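Local coordinates for LP15968p (Drosophila melanogaster, PDB 3MN8), which removes C-terminal arginine or lysine from peptides and proteins as a zinc-dependent carboxypeptidase, this chain comprising its first carboxypeptidase-like domain, at residues E30-A41 against V106-Y117; H217-Y225 against I261-F272. One frame throughout, in Å; residues are numbered along the deposited sequence.

Starting from the N terminus, the chain first runs along helix 106-121, and contact 1 closes a loop of 64 residues that contains helix 43-56, strands 61-68, 74-80 and 93-97, and the zinc ligands His101 and Glu104. The chain then passes through the middle of the large mixed sheet to His217, the third protein ligand of the zinc, where contact 2 begins. It closes a shorter loop of 35 residues around helix 245-257. The two loops follow one another in series and neither nest nor cross. Contact 1 joins the N-terminal segment to a helix lying on the sheet, and contact 2 joins the connection into strand 222-225, and the start of that strand, to the loop before strand 276-278.

Contact 1. Residues E30-A41 against V106-Y117; sequences EDESFLQQPHYA and VGRQLLVYMAQY
Phe34 is wedged between Tyr113, Gln116 and Tyr117, which project from helix 106-121. Its CG stands between the backbone N and the carbonyl carbon (chi1 51°), and this sends the ring down onto the helix, where the carbonyl O of Tyr113 lies over one face. The rings of Phe34 and Tyr113 are nearly parallel but slid apart, their centroids separated by 5.3 Å, so they hardly overlap. Against Tyr117 the rings meet at their edges, with Phe34 CZ 3.7 Å from Tyr117 CD1. Gln116 passes alongside in the opposite direction, its NE2 bonded back to Val112 O at 3.1 Å within the helix. Trp321 packs edge-to-face against Phe34 and completes this buried, tightly filled part.

Farther along, Ala41 N donates a nearly straight bond (166°) to Gln109 OE1 at 2.9 Å, and Gln109 CG rests 3.4 Å from Tyr40 CD2. The hydroxyl of Tyr40 is taken by Pro312 O. Between these two anchors the segment arches outward, and Gln36, Gln37 and Pro38 are exposed at the surface of the monomer.

The other end is also looser: Tyr117 OH donates to OE2 of the poorly ordered Glu30 at 2.9 Å, approaching from above the carboxylate plane, and Lys325 forms a salt bridge to the same oxygen. With an alanine at Tyr117, which lacks ring and hydroxyl, Glu30 would probably be left to its salt bridge with Lys325 and a gap is likely to open at the edge of the Phe34 ring. The helix touches Leu139 of strand 136-140 through Met114 and Ala115, and the N-terminal segment packs on this sheet-flanking helix of the alpha/beta carboxypeptidase fold.

Contact 2. Residues H217-Y225 against I261-F272; sequences HGGAVVASY and IMRKGNNCNDSF. With ZN (zinc ion), chain F; GEM ((2-guanidinoethylmercapto)succinic acid), chain G.
The extended backbone of Ala220-Val222 runs past the loop 261-272, bringing the CA atoms of Val221 and Met262 to 5.6 Å. This is the edge of the active site in the M14 carboxypeptidase fold: the chain leaves central strand 212-217 at the zinc ligand His217, turns at Gly219, whose positive phi (127°) calls for glycine, and re-enters the mixed sheet as strand 222-225.

Val221 is inserted into the loop with its two methyls divided. CG1 meets Met262 CE at 3.7 Å, while CG2 packs on Cys268 SG, which is tied to Cys308 by a disulfide. Met262 reaches the strand because its chain is extended as far as SD and then bends (chi3 -61°), bringing CE beside Val222 N. Val222 points CG2 over the face of the Phe272 ring, a CH-pi contact 3.8 Å from the centroid; the Val222 side chain also touches Glu305, the predicted proton donor/acceptor.

The amide of Asn267 holds the loop together more than it holds the strand. ND2 donates to Ile261 O at 3.2 Å, which Lys264 N reaches from the opposite face of the carbonyl plane, whereas its bond to Val221 O is weak and long at 3.5 Å.

At the near end of the segment, Asn215 OD1 accepts from His217 NE2, a bond consistent with fixing the imidazole's orientation towards the metal shared with His101 and Glu104. His217 ND1 and O13 of the bound guanidinoethylmercaptosuccinate each lie 2.1 Å from the zinc, with O12 of the same carboxylate farther off at 2.6 Å, and the inhibitor's S7 lies over one face of the His217 ring.

Contact 1. Residues E30-A41 against V106-Y117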
loop_
_atom_site.group_PDB
_atom_site.type_symbol
_atom_site.label_atom_id
_atom_site.label_comp_id
_atom_site.label_asym_id
_atom_site.label_seq_id
_atom_site.Cartn_x
_atom_site.Cartn_y
_atom_site.Cartn_z
ATOM N N GLU A 30 -20.895 -5.535 -14.755
ATOM C CA GLU A 30 -20.446 -5.487 -13.356
ATOM C C GLU A 30 -21.531 -5.567 -12.261
ATOM O O GLU A 30 -22.584 -4.937 -12.346
ATOM C CB GLU A 30 -19.599 -4.224 -13.141
ATOM C CG GLU A 30 -18.553 -3.981 -14.220
ATOM C CD GLU A 30 -17.981 -2.571 -14.172
ATOM O OE1 GLU A 30 -18.765 -1.605 -14.327
ATOM O OE2 GLU A 30 -16.749 -2.430 -13.987
ATOM N N ASP A 31 -21.247 -6.336 -11.219
ATOM C CA ASP A 31 -22.094 -6.360 -10.038
ATOM C C ASP A 31 -21.582 -5.331 -9.016
ATOM O O ASP A 31 -20.766 -5.647 -8.146
ATOM C CB ASP A 31 -22.114 -7.768 -9.445
ATOM C CG ASP A 31 -22.725 -7.814 -8.061
ATOM O OD1 ASP A 31 -22.642 -8.880 -7.404
ATOM O OD2 ASP A 31 -23.282 -6.784 -7.627
ATOM N N GLU A 32 -22.058 -4.096 -9.139
ATOM C CA GLU A 32 -21.699 -3.021 -8.218
ATOM C C GLU A 32 -22.887 -2.636 -7.322
ATOM O O GLU A 32 -23.153 -1.449 -7.091
ATOM C CB GLU A 32 -21.257 -1.784 -9.001
ATOM C CG GLU A 32 -20.011 -1.962 -9.842
ATOM C CD GLU A 32 -19.675 -0.703 -10.632
ATOM O OE1 GLU A 32 -18.830 0.085 -10.153
ATOM O OE2 GLU A 32 -20.262 -0.495 -11.722
ATOM N N SER A 33 -23.604 -3.640 -6.824
ATOM C CA SER A 33 -24.802 -3.399 -6.028
ATOM C C SER A 33 -24.489 -2.624 -4.747
ATOM O O SER A 33 -25.336 -1.876 -4.228
ATOM C CB SER A 33 -25.487 -4.724 -5.684
ATOM O OG SER A 33 -24.691 -5.503 -4.810
ATOM N N PHE A 34 -23.267 -2.801 -4.251
ATOM C CA PHE A 34 -22.839 -2.162 -3.011
ATOM C C PHE A 34 -23.065 -0.650 -2.988
ATOM O O PHE A 34 -22.802 0.001 -1.981
ATOM C CB PHE A 34 -21.376 -2.517 -2.667
ATOM C CG PHE A 34 -20.381 -2.294 -3.796
ATOM C CD1 PHE A 34 -19.821 -1.043 -4.022
ATOM C CD2 PHE A 34 -19.968 -3.350 -4.596
ATOM C CE1 PHE A 34 -18.896 -0.847 -5.042
ATOM C CE2 PHE A 34 -19.038 -3.161 -5.622
ATOM C CZ PHE A 34 -18.503 -1.914 -5.842
ATOM N N LEU A 35 -23.575 -0.101 -4.087
ATOM C CA LEU A 35 -23.832 1.331 -4.184
ATOM C C LEU A 35 -25.290 1.711 -3.890
ATOM O O LEU A 35 -25.613 2.892 -3.765
ATOM C CB LEU A 35 -23.466 1.829 -5.581
ATOM C CG LEU A 35 -22.153 1.312 -6.166
ATOM C CD1 LEU A 35 -22.092 1.609 -7.665
ATOM C CD2 LEU A 35 -20.950 1.895 -5.419
ATOM N N GLN A 36 -26.169 0.719 -3.781
ATOM C CA GLN A 36 -27.611 0.975 -3.742
ATOM C C GLN A 36 -28.089 1.550 -2.405
ATOM O O GLN A 36 -29.285 1.604 -2.136
ATOM C CB GLN A 36 -28.361 -0.325 -4.040
ATOM C CG GLN A 36 -29.849 -0.173 -4.299
ATOM C CD GLN A 36 -30.151 0.123 -5.753
ATOM O OE1 GLN A 36 -31.301 0.029 -6.197
ATOM N NE2 GLN A 36 -29.112 0.479 -6.509
ATOM N N GLN A 37 -27.148 1.983 -1.576
ATOM C CA GLN A 37 -27.446 2.327 -0.194
ATOM C C GLN A 37 -26.251 3.042 0.440
ATOM O O GLN A 37 -25.598 2.511 1.345
ATOM C CB GLN A 37 -27.767 1.050 0.583
ATOM C CG GLN A 37 -26.791 -0.120 0.332
ATOM C CD GLN A 37 -25.751 -0.290 1.434
ATOM O OE1 GLN A 37 -24.701 0.352 1.411
ATOM N NE2 GLN A 37 -26.032 -1.171 2.395
ATOM N N PRO A 38 -25.957 4.256 -0.039
ATOM C CA PRO A 38 -24.768 4.991 0.403
ATOM C C PRO A 38 -24.798 5.295 1.898
ATOM O O PRO A 38 -25.759 5.878 2.402
ATOM C CB PRO A 38 -24.835 6.288 -0.402
ATOM C CG PRO A 38 -25.774 5.999 -1.540
ATOM C CD PRO A 38 -26.760 5.019 -1.005
ATOM N N HIS A 39 -23.741 4.898 2.595
ATOM C CA HIS A 39 -23.642 5.092 4.033
ATOM C C HIS A 39 -22.245 4.696 4.520
ATOM O O HIS A 39 -21.533 3.928 3.861
ATOM C CB HIS A 39 -24.728 4.282 4.755
ATOM C CG HIS A 39 -24.436 2.812 4.838
ATOM N ND1 HIS A 39 -24.351 2.009 3.726
ATOM C CD2 HIS A 39 -24.230 2.011 5.908
ATOM C CE1 HIS A 39 -24.090 0.766 4.107
ATOM N NE2 HIS A 39 -24.015 0.738 5.419
ATOM N N TYR A 40 -21.842 5.224 5.667
ATOM C CA TYR A 40 -20.542 4.849 6.221
ATOM C C TYR A 40 -20.658 3.592 7.074
ATOM O O TYR A 40 -21.488 3.528 7.977
ATOM C CB TYR A 40 -19.917 6.011 7.012
ATOM C CG TYR A 40 -19.295 7.078 6.124
ATOM C CD1 TYR A 40 -19.888 8.326 5.968
ATOM C CD2 TYR A 40 -18.125 6.825 5.422
ATOM C CE1 TYR A 40 -19.320 9.290 5.148
ATOM C CE2 TYR A 40 -17.558 7.782 4.603
ATOM C CZ TYR A 40 -18.156 9.008 4.469
ATOM O OH TYR A 40 -17.579 9.940 3.640
ATOM N N ALA A 41 -19.842 2.587 6.777
ATOM C CA ALA A 41 -19.884 1.341 7.541
ATOM C C ALA A 41 -19.236 1.512 8.925
ATOM O O ALA A 41 -18.103 1.980 9.047
ATOM C CB ALA A 41 -19.227 0.214 6.765
ATOM N N VAL A 106 -13.105 8.826 3.372
ATOM C CA VAL A 106 -13.451 8.303 2.044
ATOM C C VAL A 106 -12.697 6.992 1.720
ATOM O O VAL A 106 -13.300 5.994 1.313
ATOM C CB VAL A 106 -13.225 9.364 0.928
ATOM C CG1 VAL A 106 -13.592 8.809 -0.455
ATOM C CG2 VAL A 106 -14.010 10.636 1.229
ATOM N N GLY A 107 -11.380 6.994 1.914
ATOM C CA GLY A 107 -10.569 5.810 1.677
ATOM C C GLY A 107 -11.161 4.598 2.369
ATOM O O GLY A 107 -11.229 3.499 1.799
ATOM N N ARG A 108 -11.586 4.809 3.612
ATOM C CA ARG A 108 -12.276 3.780 4.381
ATOM C C ARG A 108 -13.325 3.103 3.520
ATOM O O ARG A 108 -13.255 1.898 3.272
ATOM C CB ARG A 108 -12.936 4.372 5.633
ATOM C CG ARG A 108 -14.042 3.498 6.178
ATOM C CD ARG A 108 -14.788 4.115 7.354
ATOM N NE ARG A 108 -14.117 3.836 8.614
ATOM C CZ ARG A 108 -14.539 3.021 9.580
ATOM N NH1 ARG A 108 -15.686 2.357 9.497
ATOM N NH2 ARG A 108 -13.784 2.888 10.662
ATOM N N GLN A 109 -14.290 3.883 3.051
ATOM C CA GLN A 109 -15.405 3.322 2.287
ATOM C C GLN A 109 -14.978 2.761 0.941
ATOM O O GLN A 109 -15.537 1.749 0.490
ATOM C CB GLN A 109 -16.535 4.336 2.101
ATOM C CG GLN A 109 -17.558 4.308 3.212
ATOM C CD GLN A 109 -18.031 2.907 3.504
ATOM O OE1 GLN A 109 -17.867 2.399 4.617
ATOM N NE2 GLN A 109 -18.617 2.265 2.504
ATOM N N LEU A 110 -13.992 3.401 0.306
ATOM C CA LEU A 110 -13.480 2.905 -0.973
ATOM C C LEU A 110 -12.900 1.490 -0.871
ATOM O O LEU A 110 -13.024 0.681 -1.803
ATOM C CB LEU A 110 -12.434 3.852 -1.552
ATOM C CG LEU A 110 -12.966 5.184 -2.091
ATOM C CD1 LEU A 110 -11.834 5.951 -2.736
ATOM C CD2 LEU A 110 -14.062 4.970 -3.095
ATOM N N LEU A 111 -12.266 1.190 0.259
ATOM C CA LEU A 111 -11.693 -0.130 0.449
ATOM C C LEU A 111 -12.784 -1.134 0.749
ATOM O O LEU A 111 -12.693 -2.295 0.367
ATOM C CB LEU A 111 -10.660 -0.121 1.568
ATOM C CG LEU A 111 -9.332 0.525 1.184
ATOM C CD1 LEU A 111 -8.314 0.400 2.312
ATOM C CD2 LEU A 111 -8.829 -0.144 -0.085
ATOM N N VAL A 112 -13.825 -0.686 1.436
ATOM C CA VAL A 112 -14.960 -1.546 1.703
ATOM C C VAL A 112 -15.600 -1.908 0.376
ATOM O O VAL A 112 -15.899 -3.074 0.114
ATOM C CB VAL A 112 -15.967 -0.843 2.611
ATOM C CG1 VAL A 112 -17.333 -1.481 2.481
ATOM C CG2 VAL A 112 -15.469 -0.881 4.061
ATOM N N TYR A 113 -15.782 -0.899 -0.470
ATOM C CA TYR A 113 -16.245 -1.098 -1.845
ATOM C C TYR A 113 -15.353 -2.041 -2.682
ATOM O O TYR A 113 -15.847 -2.935 -3.364
ATOM C CB TYR A 113 -16.353 0.256 -2.554
ATOM C CG TYR A 113 -17.455 1.155 -2.032
ATOM C CD1 TYR A 113 -17.424 2.531 -2.259
ATOM C CD2 TYR A 113 -18.535 0.632 -1.325
ATOM C CE1 TYR A 113 -18.437 3.362 -1.791
ATOM C CE2 TYR A 113 -19.552 1.453 -0.855
ATOM C CZ TYR A 113 -19.493 2.814 -1.088
ATOM O OH TYR A 113 -20.492 3.629 -0.619
ATOM N N MET A 114 -14.043 -1.829 -2.644
ATOM C CA MET A 114 -13.130 -2.678 -3.400
ATOM C C MET A 114 -13.306 -4.163 -3.049
ATOM O O MET A 114 -13.483 -4.989 -3.933
ATOM C CB MET A 114 -11.674 -2.227 -3.197
ATOM C CG MET A 114 -10.626 -3.080 -3.940
ATOM S SD MET A 114 -10.747 -3.045 -5.756
ATOM C CE MET A 114 -10.667 -1.271 -6.009
ATOM N N ALA A 115 -13.267 -4.483 -1.759
ATOM C CA ALA A 115 -13.425 -5.850 -1.272
ATOM C C ALA A 115 -14.589 -6.543 -1.963
ATOM O O ALA A 115 -14.420 -7.565 -2.631
ATOM C CB ALA A 115 -13.646 -5.846 0.244
ATOM N N GLN A 116 -15.779 -5.983 -1.786
ATOM C CA GLN A 116 -16.969 -6.510 -2.424
ATOM C C GLN A 116 -16.798 -6.582 -3.940
ATOM O O GLN A 116 -17.059 -7.621 -4.550
ATOM C CB GLN A 116 -18.156 -5.630 -2.077
ATOM C CG GLN A 116 -18.500 -5.596 -0.590
ATOM C CD GLN A 116 -19.528 -4.506 -0.260
ATOM O OE1 GLN A 116 -20.744 -4.709 -0.381
ATOM N NE2 GLN A 116 -19.036 -3.338 0.134
ATOM N N TYR A 117 -16.346 -5.476 -4.532
ATOM C CA TYR A 117 -16.157 -5.373 -5.977
ATOM C C TYR A 117 -15.302 -6.505 -6.546
ATOM O O TYR A 117 -15.714 -7.234 -7.448
ATOM C CB TYR A 117 -15.527 -4.029 -6.334
ATOM C CG TYR A 117 -15.366 -3.817 -7.819
ATOM C CD1 TYR A 117 -16.423 -3.360 -8.590
ATOM C CD2 TYR A 117 -14.161 -4.083 -8.452
ATOM C CE1 TYR A 117 -16.292 -3.172 -9.953
ATOM C CE2 TYR A 117 -14.009 -3.897 -9.822
ATOM C CZ TYR A 117 -15.082 -3.440 -10.566
ATOM O OH TYR A 117 -14.950 -3.257 -11.920
#

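Contact 2. Residues H217-Y225 against I261-F272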
loop_
_atom_site.group_PDB
_atom_site.type_symbol
_atom_site.label_atom_id
_atom_site.label_comp_id
_atom_site.label_asym_id
_atom_site.label_seq_id
_atom_site.Cartn_x
_atom_site.Cartn_y
_atom_site.Cartn_z
ATOM N N HIS A 217 -5.688 9.131 2.720
ATOM C CA HIS A 217 -5.931 10.241 3.601
ATOM C C HIS A 217 -6.903 11.186 2.921
ATOM O O HIS A 217 -7.230 11.013 1.750
ATOM C CB HIS A 217 -4.616 10.971 3.886
ATOM C CG HIS A 217 -3.635 10.161 4.675
ATOM N ND1 HIS A 217 -3.397 10.381 6.013
ATOM C CD2 HIS A 217 -2.841 9.122 4.316
ATOM C CE1 HIS A 217 -2.492 9.523 6.446
ATOM N NE2 HIS A 217 -2.140 8.745 5.436
ATOM N N GLY A 218 -7.357 12.189 3.660
ATOM C CA GLY A 218 -8.249 13.184 3.107
ATOM C C GLY A 218 -7.737 14.545 3.500
ATOM O O GLY A 218 -6.890 14.660 4.389
ATOM N N GLY A 219 -8.236 15.575 2.837
ATOM C CA GLY A 219 -7.816 16.926 3.138
ATOM C C GLY A 219 -7.371 17.570 1.851
ATOM O O GLY A 219 -7.409 18.794 1.689
ATOM N N ALA A 220 -6.962 16.729 0.913
ATOM C CA ALA A 220 -6.519 17.232 -0.371
ATOM C C ALA A 220 -6.666 16.124 -1.389
ATOM O O ALA A 220 -7.093 15.027 -1.047
ATOM C CB ALA A 220 -5.072 17.721 -0.286
ATOM N N VAL A 221 -6.320 16.421 -2.639
ATOM C CA VAL A 221 -6.438 15.464 -3.730
ATOM C C VAL A 221 -5.110 15.355 -4.473
ATOM O O VAL A 221 -4.814 16.175 -5.348
ATOM C CB VAL A 221 -7.525 15.886 -4.726
ATOM C CG1 VAL A 221 -7.914 14.700 -5.592
ATOM C CG2 VAL A 221 -8.746 16.437 -3.991
ATOM N N VAL A 222 -4.314 14.343 -4.133
ATOM C CA VAL A 222 -2.951 14.244 -4.660
ATOM C C VAL A 222 -2.294 12.902 -4.328
ATOM O O VAL A 222 -2.625 12.257 -3.329
ATOM C CB VAL A 222 -2.051 15.386 -4.094
ATOM C CG1 VAL A 222 -1.812 15.179 -2.590
ATOM C CG2 VAL A 222 -0.711 15.506 -4.860
ATOM N N ALA A 223 -1.348 12.505 -5.170
ATOM C CA ALA A 223 -0.601 11.278 -4.983
ATOM C C ALA A 223 0.814 11.613 -4.483
ATOM O O ALA A 223 1.635 12.185 -5.223
ATOM C CB ALA A 223 -0.554 10.503 -6.291
ATOM N N SER A 224 1.073 11.254 -3.221
ATOM C CA SER A 224 2.300 11.614 -2.512
ATOM C C SER A 224 3.173 10.396 -2.253
ATOM O O SER A 224 2.675 9.324 -1.919
ATOM C CB SER A 224 1.954 12.275 -1.171
ATOM O OG SER A 224 3.111 12.704 -0.462
ATOM N N TYR A 225 4.483 10.573 -2.376
ATOM C CA TYR A 225 5.429 9.466 -2.268
ATOM C C TYR A 225 6.620 9.906 -1.447
ATOM O O TYR A 225 6.820 11.108 -1.249
ATOM C CB TYR A 225 5.901 9.048 -3.666
ATOM C CG TYR A 225 6.394 10.202 -4.517
ATOM C CD1 TYR A 225 5.505 10.999 -5.227
ATOM C CD2 TYR A 225 7.739 10.489 -4.611
ATOM C CE1 TYR A 225 5.948 12.052 -6.011
ATOM C CE2 TYR A 225 8.195 11.539 -5.392
ATOM C CZ TYR A 225 7.295 12.317 -6.091
ATOM O OH TYR A 225 7.743 13.365 -6.870
ATOM N N ILE A 261 -9.885 13.982 -11.548
ATOM C CA ILE A 261 -9.807 15.252 -10.818
ATOM C C ILE A 261 -8.416 15.516 -10.244
ATOM O O ILE A 261 -7.897 16.642 -10.309
ATOM C CB ILE A 261 -10.860 15.307 -9.679
ATOM C CG1 ILE A 261 -12.271 15.446 -10.266
ATOM C CG2 ILE A 261 -10.551 16.448 -8.697
ATOM C CD1 ILE A 261 -13.367 15.309 -9.235
ATOM N N MET A 262 -7.829 14.464 -9.679
ATOM C CA MET A 262 -6.450 14.478 -9.192
ATOM C C MET A 262 -5.461 14.812 -10.312
ATOM O O MET A 262 -4.529 15.578 -10.111
ATOM C CB MET A 262 -6.108 13.119 -8.565
ATOM C CG MET A 262 -4.762 13.055 -7.857
ATOM S SD MET A 262 -4.582 11.457 -7.034
ATOM C CE MET A 262 -5.965 11.530 -5.905
ATOM N N ARG A 263 -5.683 14.235 -11.490
ATOM C CA ARG A 263 -4.880 14.496 -12.683
ATOM C C ARG A 263 -4.675 15.985 -12.965
ATOM O O ARG A 263 -3.735 16.356 -13.661
ATOM C CB ARG A 263 -5.552 13.832 -13.888
ATOM C CG ARG A 263 -4.790 13.904 -15.188
ATOM C CD ARG A 263 -5.468 13.028 -16.235
ATOM N NE ARG A 263 -6.861 13.417 -16.476
ATOM C CZ ARG A 263 -7.889 12.569 -16.522
ATOM N NH1 ARG A 263 -7.700 11.271 -16.339
ATOM N NH2 ARG A 263 -9.116 13.020 -16.755
ATOM N N LYS A 264 -5.548 16.833 -12.428
ATOM C CA LYS A 264 -5.541 18.270 -12.750
ATOM C C LYS A 264 -4.477 19.079 -12.003
ATOM O O LYS A 264 -3.719 19.845 -12.608
ATOM C CB LYS A 264 -6.927 18.873 -12.517
ATOM C CG LYS A 264 -8.013 18.190 -13.334
ATOM C CD LYS A 264 -9.340 18.910 -13.218
ATOM C CE LYS A 264 -10.331 18.367 -14.231
ATOM N NZ LYS A 264 -9.824 18.517 -15.628
ATOM N N GLY A 265 -4.437 18.922 -10.688
ATOM C CA GLY A 265 -3.324 19.433 -9.915
ATOM C C GLY A 265 -3.607 20.718 -9.184
ATOM O O GLY A 265 -2.716 21.257 -8.523
ATOM N N ASN A 266 -4.844 21.201 -9.292
ATOM C CA ASN A 266 -5.220 22.489 -8.710
ATOM C C ASN A 266 -6.398 22.403 -7.746
ATOM O O ASN A 266 -7.219 23.322 -7.665
ATOM C CB ASN A 266 -5.525 23.497 -9.815
ATOM C CG ASN A 266 -6.451 22.936 -10.873
ATOM O OD1 ASN A 266 -6.904 21.791 -10.780
ATOM N ND2 ASN A 266 -6.734 23.741 -11.892
ATOM N N ASN A 267 -6.463 21.303 -7.006
ATOM C CA ASN A 267 -7.593 21.023 -6.129
ATOM C C ASN A 267 -7.374 21.579 -4.727
ATOM O O ASN A 267 -6.231 21.798 -4.321
ATOM C CB ASN A 267 -7.834 19.513 -6.070
ATOM C CG ASN A 267 -7.743 18.851 -7.445
ATOM O OD1 ASN A 267 -8.420 19.255 -8.392
ATOM N ND2 ASN A 267 -6.902 17.832 -7.555
ATOM N N CYS A 268 -8.473 21.816 -4.009
ATOM C CA CYS A 268 -8.456 22.310 -2.621
ATOM C C CYS A 268 -7.471 23.449 -2.367
ATOM O O CYS A 268 -6.825 23.489 -1.312
ATOM C CB CYS A 268 -8.183 21.172 -1.619
ATOM S SG CYS A 268 -8.186 19.495 -2.297
ATOM N N ASN A 269 -7.357 24.365 -3.326
ATOM C CA ASN A 269 -6.400 25.474 -3.234
ATOM C C ASN A 269 -4.935 25.029 -3.374
ATOM O O ASN A 269 -4.012 25.849 -3.264
ATOM C CB ASN A 269 -6.592 26.283 -1.937
ATOM C CG ASN A 269 -7.878 27.112 -1.937
ATOM O OD1 ASN A 269 -8.391 27.476 -0.878
ATOM N ND2 ASN A 269 -8.397 27.416 -3.126
ATOM N N ASP A 270 -4.727 23.737 -3.626
ATOM C CA ASP A 270 -3.379 23.185 -3.773
ATOM C C ASP A 270 -2.935 23.222 -5.224
ATOM O O ASP A 270 -3.770 23.183 -6.131
ATOM C CB ASP A 270 -3.326 21.743 -3.279
ATOM C CG ASP A 270 -3.686 21.615 -1.812
ATOM O OD1 ASP A 270 -3.362 22.536 -1.033
ATOM O OD2 ASP A 270 -4.287 20.587 -1.439
ATOM N N SER A 271 -1.622 23.303 -5.434
ATOM C CA SER A 271 -1.059 23.221 -6.777
ATOM C C SER A 271 -0.022 22.107 -6.862
ATOM O O SER A 271 1.114 22.264 -6.404
ATOM C CB SER A 271 -0.439 24.549 -7.198
ATOM O OG SER A 271 0.185 24.440 -8.472
ATOM N N PHE A 272 -0.424 20.980 -7.447
ATOM C CA PHE A 272 0.431 19.801 -7.536
ATOM C C PHE A 272 0.586 19.339 -8.992
ATOM O O PHE A 272 -0.311 18.708 -9.544
ATOM C CB PHE A 272 -0.159 18.669 -6.695
ATOM C CG PHE A 272 -0.067 18.891 -5.206
ATOM C CD1 PHE A 272 -1.213 18.856 -4.413
ATOM C CD2 PHE A 272 1.164 19.109 -4.589
ATOM C CE1 PHE A 272 -1.141 19.034 -3.023
ATOM C CE2 PHE A 272 1.247 19.293 -3.204
ATOM C CZ PHE A 272 0.086 19.256 -2.420
HETATM ZN ZN ZN F . -4.387 12.021 6.949
HETATM C C8 GEM G . -0.206 14.245 5.881
HETATM S S7 GEM G . 0.362 12.724 5.175
HETATM C C6 GEM G . 0.531 13.198 3.478
HETATM C C5 GEM G . 1.404 14.433 3.268
HETATM N N3 GEM G . 2.774 14.060 3.581
HETATM C C1 GEM G . 3.818 14.873 3.694
HETATM N N4 GEM G . 5.018 14.388 3.987
HETATM N N2 GEM G . 3.665 16.182 3.519
HETATM C C9 GEM G . -0.165 14.086 7.377
HETATM O O14 GEM G . 0.133 12.963 7.843
HETATM O O15 GEM G . -0.417 15.072 8.101
HETATM C C10 GEM G . -1.601 14.662 5.385
HETATM C C11 GEM G . -2.776 13.796 5.821
HETATM O O12 GEM G . -3.579 13.421 4.932
HETATM O O13 GEM G . -2.931 13.515 7.038
#